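MIP07328p (Drosophila melanogaster, PDB 6FKK) probably acts as a chemorepellent axon guidance cue that binds semaphorin receptors, here represented by its extracellular sema and plexin-repeat (PSI) domains. Local coordinates at residues A[59-63]-A[108-112]; A[243-249]-A[355-359]. All coordinates share one frame; numbering follows the deposited sequence.

Interaction 1 of 2, residues A[59-63]-A[108-112]; sequences RLEWH and RCRHY
The guanidinium of Arg110 lies over one face of the Trp62 indole, the planes 21° and the centres 3.7 Å apart. Its cation-pi component is off-centre: CZ of Arg110 stands above the five-membered ring, while CD of Arg110 makes a CH-pi contact over the six-membered ring, 3.8 Å from its centroid. The extended chain (chi2 -173°) takes CG, CD and NE slantwise across the indole, from CH2 over CZ2 toward NE1. A hydrogen bond of 3.0 Å from NH1 of Arg110 to OH of Tyr112, nearly in the guanidinium plane and fairly straight at 161°, holds the flat group, as does a salt bridge from NE to Asp138. The Tyr112 hydroxyl also reaches the rim of the same indole face, 4.0 Å from CE3 of Trp62. CD2 of Leu60 makes an apolar contact with CZ of Tyr112 at 4.3 Å, with CD1 over the phenol face. With an alanine in place of Trp62, the Arg110 guanidinium would probably lose its stacking surface and a gap would open beside the Tyr112 hydroxyl. This inter-blade contact of the sema beta-propeller joins the end of outermost strand 56-61 to strand 108-112 inside the next blade, Leu99 of strand 97-101 touching Leu60, Trp62 and Tyr112.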
loop_
_atom_site.group_PDB
_atom_site.type_symbol
_atom_site.label_atom_id
_atom_site.label_comp_id
_atom_site.label_asym_id
_atom_site.label_seq_id
_atom_site.Cartn_x
_atom_site.Cartn_y
_atom_site.Cartn_z
ATOM N N ARG A 59 3.853 -19.495 17.395
ATOM C CA ARG A 59 2.798 -18.657 17.949
ATOM C C ARG A 59 3.332 -17.897 19.153
ATOM O O ARG A 59 4.002 -18.479 20.011
ATOM C CB ARG A 59 1.585 -19.496 18.363
ATOM C CG ARG A 59 0.523 -18.713 19.113
ATOM C CD ARG A 59 -0.692 -19.568 19.424
ATOM N NE ARG A 59 -1.178 -20.275 18.244
ATOM C CZ ARG A 59 -2.375 -20.843 18.154
ATOM N NH1 ARG A 59 -2.735 -21.469 17.042
ATOM N NH2 ARG A 59 -3.218 -20.777 19.175
ATOM N N LEU A 60 3.031 -16.603 19.214
ATOM C CA LEU A 60 3.374 -15.766 20.357
ATOM C C LEU A 60 2.099 -15.090 20.841
ATOM O O LEU A 60 1.478 -14.325 20.094
ATOM C CB LEU A 60 4.440 -14.731 19.981
ATOM C CG LEU A 60 5.307 -14.104 21.079
ATOM C CD1 LEU A 60 6.527 -13.450 20.453
ATOM C CD2 LEU A 60 4.533 -13.088 21.903
ATOM N N GLU A 61 1.708 -15.374 22.081
ATOM C CA GLU A 61 0.474 -14.857 22.653
ATOM C C GLU A 61 0.773 -13.731 23.635
ATOM O O GLU A 61 1.761 -13.781 24.376
ATOM C CB GLU A 61 -0.319 -15.969 23.349
ATOM C CG GLU A 61 -0.939 -16.973 22.385
ATOM C CD GLU A 61 -1.773 -18.028 23.088
ATOM O OE1 GLU A 61 -1.451 -18.373 24.244
ATOM O OE2 GLU A 61 -2.754 -18.511 22.483
ATOM N N TRP A 62 -0.093 -12.720 23.636
ATOM C CA TRP A 62 0.109 -11.521 24.444
ATOM C C TRP A 62 -1.266 -10.952 24.764
ATOM O O TRP A 62 -1.954 -10.455 23.868
ATOM C CB TRP A 62 0.976 -10.509 23.699
ATOM C CG TRP A 62 1.359 -9.295 24.487
ATOM C CD1 TRP A 62 0.980 -8.983 25.759
ATOM C CD2 TRP A 62 2.202 -8.224 24.046
ATOM N NE1 TRP A 62 1.534 -7.784 26.138
ATOM C CE2 TRP A 62 2.289 -7.298 25.103
ATOM C CE3 TRP A 62 2.892 -7.958 22.859
ATOM C CZ2 TRP A 62 3.036 -6.126 25.009
ATOM C CZ3 TRP A 62 3.634 -6.795 22.769
ATOM C CH2 TRP A 62 3.700 -5.894 23.837
ATOM N N HIS A 63 -1.662 -11.019 26.031
ATOM C CA HIS A 63 -3.005 -10.648 26.450
ATOM C C HIS A 63 -2.973 -9.411 27.336
ATOM O O HIS A 63 -1.976 -9.129 28.007
ATOM C CB HIS A 63 -3.685 -11.797 27.199
ATOM C CG HIS A 63 -3.969 -12.987 26.339
ATOM N ND1 HIS A 63 -5.187 -13.189 25.728
ATOM C CD2 HIS A 63 -3.189 -14.035 25.980
ATOM C CE1 HIS A 63 -5.148 -14.312 25.033
ATOM N NE2 HIS A 63 -3.947 -14.843 25.169
ATOM N N ARG A 108 1.452 -0.461 24.061
ATOM C CA ARG A 108 2.771 -0.707 24.627
ATOM C C ARG A 108 3.654 -1.341 23.561
ATOM O O ARG A 108 3.167 -1.901 22.577
ATOM C CB ARG A 108 2.697 -1.621 25.860
ATOM C CG ARG A 108 1.668 -1.204 26.901
ATOM C CD ARG A 108 2.178 -0.073 27.777
ATOM N NE ARG A 108 3.257 -0.515 28.656
ATOM C CZ ARG A 108 3.775 0.225 29.630
ATOM N NH1 ARG A 108 3.310 1.447 29.855
ATOM N NH2 ARG A 108 4.756 -0.256 30.381
ATOM N N CYS A 109 4.967 -1.245 23.767
ATOM C CA CYS A 109 5.948 -1.902 22.914
ATOM C C CYS A 109 6.859 -2.782 23.760
ATOM O O CYS A 109 7.093 -2.509 24.941
ATOM C CB CYS A 109 6.797 -0.892 22.131
ATOM S SG CYS A 109 5.945 -0.039 20.779
ATOM N N ARG A 110 7.376 -3.841 23.142
ATOM C CA ARG A 110 8.253 -4.780 23.824
ATOM C C ARG A 110 9.401 -5.179 22.909
ATOM O O ARG A 110 9.279 -5.153 21.682
ATOM C CB ARG A 110 7.512 -6.047 24.270
ATOM C CG ARG A 110 6.743 -5.923 25.575
ATOM C CD ARG A 110 6.198 -7.282 25.987
ATOM N NE ARG A 110 5.257 -7.200 27.099
ATOM C CZ ARG A 110 4.516 -8.220 27.521
ATOM N NH1 ARG A 110 4.607 -9.398 26.920
ATOM N NH2 ARG A 110 3.682 -8.062 28.540
ATOM N N HIS A 111 10.516 -5.555 23.526
ATOM C CA HIS A 111 11.658 -6.127 22.830
ATOM C C HIS A 111 11.840 -7.571 23.277
ATOM O O HIS A 111 11.720 -7.880 24.468
ATOM C CB HIS A 111 12.932 -5.322 23.099
ATOM C CG HIS A 111 12.872 -3.912 22.596
ATOM N ND1 HIS A 111 12.124 -2.932 23.213
ATOM C CD2 HIS A 111 13.464 -3.319 21.533
ATOM C CE1 HIS A 111 12.261 -1.796 22.555
ATOM N NE2 HIS A 111 13.069 -2.004 21.530
ATOM N N TYR A 112 12.125 -8.453 22.322
ATOM C CA TYR A 112 12.188 -9.884 22.582
ATOM C C TYR A 112 13.535 -10.449 22.149
ATOM O O TYR A 112 14.279 -9.832 21.381
ATOM C CB TYR A 112 11.057 -10.635 21.866
ATOM C CG TYR A 112 9.700 -10.471 22.513
ATOM C CD1 TYR A 112 8.876 -9.401 22.189
ATOM C CD2 TYR A 112 9.241 -11.390 23.449
ATOM C CE1 TYR A 112 7.633 -9.251 22.778
ATOM C CE2 TYR A 112 8.001 -11.248 24.045
ATOM C CZ TYR A 112 7.201 -10.177 23.707
ATOM O OH TYR A 112 5.966 -10.033 24.297
#

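Interaction 2 of 2, residues A[243-249]-A[355-359]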
loop_
_atom_site.group_PDB
_atom_site.type_symbol
_atom_site.label_atom_id
_atom_site.label_comp_id
_atom_site.label_asym_id
_atom_site.label_seq_id
_atom_site.Cartn_x
_atom_site.Cartn_y
_atom_site.Cartn_z
ATOM N N HIS A 243 11.556 24.546 18.385
ATOM C CA HIS A 243 11.382 23.657 17.247
ATOM C C HIS A 243 12.108 22.330 17.422
ATOM O O HIS A 243 12.149 21.535 16.478
ATOM C CB HIS A 243 11.867 24.340 15.964
ATOM C CG HIS A 243 11.312 25.715 15.756
ATOM N ND1 HIS A 243 10.035 25.940 15.289
ATOM C CD2 HIS A 243 11.867 26.937 15.936
ATOM C CE1 HIS A 243 9.825 27.241 15.199
ATOM N NE2 HIS A 243 10.921 27.868 15.585
ATOM N N GLY A 244 12.678 22.072 18.602
ATOM C CA GLY A 244 13.496 20.888 18.801
ATOM C C GLY A 244 12.727 19.582 18.824
ATOM O O GLY A 244 13.340 18.517 18.702
ATOM N N LYS A 245 11.405 19.636 18.983
ATOM C CA LYS A 245 10.580 18.435 19.018
ATOM C C LYS A 245 9.710 18.282 17.777
ATOM O O LYS A 245 8.838 17.408 17.749
ATOM C CB LYS A 245 9.700 18.430 20.269
ATOM C CG LYS A 245 10.455 18.240 21.571
ATOM C CD LYS A 245 9.485 18.109 22.736
ATOM C CE LYS A 245 10.213 17.841 24.043
ATOM N NZ LYS A 245 9.263 17.641 25.171
ATOM N N SER A 246 9.923 19.105 16.754
ATOM C CA SER A 246 9.119 19.078 15.544
ATOM C C SER A 246 10.009 18.873 14.325
ATOM O O SER A 246 11.198 19.204 14.343
ATOM C CB SER A 246 8.308 20.372 15.388
ATOM O OG SER A 246 9.130 21.515 15.545
ATOM N N TRP A 247 9.423 18.319 13.267
ATOM C CA TRP A 247 10.164 18.117 12.032
ATOM C C TRP A 247 10.554 19.455 11.418
ATOM O O TRP A 247 9.863 20.465 11.574
ATOM C CB TRP A 247 9.333 17.325 11.022
ATOM C CG TRP A 247 8.922 15.952 11.459
ATOM C CD1 TRP A 247 7.716 15.585 11.987
ATOM C CD2 TRP A 247 9.703 14.754 11.379
ATOM N NE1 TRP A 247 7.703 14.236 12.246
ATOM C CE2 TRP A 247 8.911 13.703 11.882
ATOM C CE3 TRP A 247 10.998 14.470 10.933
ATOM C CZ2 TRP A 247 9.372 12.391 11.955
ATOM C CZ3 TRP A 247 11.452 13.167 11.005
ATOM C CH2 TRP A 247 10.642 12.144 11.512
ATOM N N THR A 248 11.684 19.455 10.713
ATOM C CA THR A 248 12.090 20.575 9.876
ATOM C C THR A 248 12.120 20.193 8.405
ATOM O O THR A 248 12.607 20.970 7.577
ATOM C CB THR A 248 13.460 21.101 10.306
ATOM O OG1 THR A 248 14.435 20.059 10.172
ATOM C CG2 THR A 248 13.415 21.563 11.749
ATOM N N SER A 249 11.602 19.012 8.062
ATOM C CA SER A 249 11.665 18.517 6.694
ATOM C C SER A 249 10.345 17.902 6.242
ATOM O O SER A 249 10.337 17.114 5.290
ATOM C CB SER A 249 12.782 17.482 6.550
ATOM O OG SER A 249 12.525 16.352 7.364
ATOM N N VAL A 355 12.489 27.358 9.674
ATOM C CA VAL A 355 11.664 26.280 10.210
ATOM C C VAL A 355 10.194 26.678 10.197
ATOM O O VAL A 355 9.323 25.875 9.838
ATOM C CB VAL A 355 12.136 25.895 11.624
ATOM C CG1 VAL A 355 11.261 24.788 12.192
ATOM C CG2 VAL A 355 13.596 25.463 11.598
ATOM N N ASN A 356 9.889 27.922 10.582
ATOM C CA ASN A 356 8.507 28.384 10.541
ATOM C C ASN A 356 7.959 28.389 9.121
ATOM O O ASN A 356 6.757 28.175 8.921
ATOM C CB ASN A 356 8.390 29.781 11.154
ATOM C CG ASN A 356 8.338 29.752 12.670
ATOM O OD1 ASN A 356 7.306 29.438 13.261
ATOM N ND2 ASN A 356 9.453 30.093 13.307
ATOM N N PHE A 357 8.816 28.620 8.125
ATOM C CA PHE A 357 8.355 28.627 6.740
ATOM C C PHE A 357 7.842 27.254 6.327
ATOM O O PHE A 357 6.729 27.126 5.804
ATOM C CB PHE A 357 9.481 29.082 5.812
ATOM C CG PHE A 357 9.092 29.122 4.362
ATOM C CD1 PHE A 357 8.539 30.265 3.812
ATOM C CD2 PHE A 357 9.278 28.015 3.549
ATOM C CE1 PHE A 357 8.179 30.305 2.479
ATOM C CE2 PHE A 357 8.919 28.048 2.217
ATOM C CZ PHE A 357 8.370 29.195 1.680
ATOM N N ILE A 358 8.644 26.210 6.551
ATOM C CA ILE A 358 8.228 24.870 6.157
ATOM C C ILE A 358 7.063 24.379 7.004
ATOM O O ILE A 358 6.313 23.495 6.572
ATOM C CB ILE A 358 9.419 23.894 6.220
ATOM C CG1 ILE A 358 9.104 22.618 5.438
ATOM C CG2 ILE A 358 9.777 23.566 7.658
ATOM C CD1 ILE A 358 10.236 21.625 5.410
ATOM N N LYS A 359 6.879 24.937 8.203
ATOM C CA LYS A 359 5.672 24.653 8.969
ATOM C C LYS A 359 4.469 25.397 8.411
ATOM O O LYS A 359 3.337 24.916 8.529
ATOM C CB LYS A 359 5.876 25.017 10.440
ATOM C CG LYS A 359 6.909 24.167 11.159
ATOM C CD LYS A 359 6.991 24.538 12.630
ATOM C CE LYS A 359 7.939 23.617 13.381
ATOM N NZ LYS A 359 7.919 23.870 14.850
#
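Polar contacts between the loop and the helix converge on the ammonium group of Lys359, which is carried to the loop by a chain extended beyond CG. NZ of Lys359 donates to ND1 of His243 at 3.0 Å, lying almost in the imidazole plane, and to OG of Ser246 at 2.7 Å. A salt bridge to Glu185, from outside the two segments, adds a charged partner, so this largely buried cation is probably well compensated. Ser246 in turn is tied back to its own loop: OG, placed between the backbone N and the carbonyl carbon (chi1 50°), donates to O of His243 at 3.2 Å from well above the carbonyl plane. The serine therefore links the lysine to the turn that carries the histidine. ND2 of Asn356, hydrogen-bonded to O of Ser352, approaches CE1 of His243 at 3.4 Å, amide and imidazole planes 83° apart.

Apolar contacts flank this polar centre. CB of Val355 sits over the middle of the His243 ring in a CH-pi contact, 4.2 Å from the centroid, and CG1 of Val355 lies 3.9 Å from CG2 of Thr248. Farther along the helix, CD1 of Ile358 lies against O of Thr248 and CA of Ser249.

This is consistent with the extrusion, the long insertion within a propeller blade that marks sema domains, here packing its helix 352-360 on the loop between strands 225-233 and 251-259 of the preceding blade.

How the interactions relate
Interactions 1 and 2 show two ways of joining parts of one sema domain. Interaction 1 lies between two neighbouring propeller blades, whereas interaction 2 lies between what is probably the inserted extrusion and a loop of a blade; neither is at a known ligand-binding site. They do not touch: their centres are 34 Å apart and their nearest atoms about 16 Å. Both segments of interaction 1 precede those of interaction 2 in the sequence, and the centres of the two contacts lie about 25 and 27 Å from the centre of the chain. An N-linked sugar comes within about 8 Å of the Leu60 side chain, placing interaction 1 near a glycosylated part of the surface.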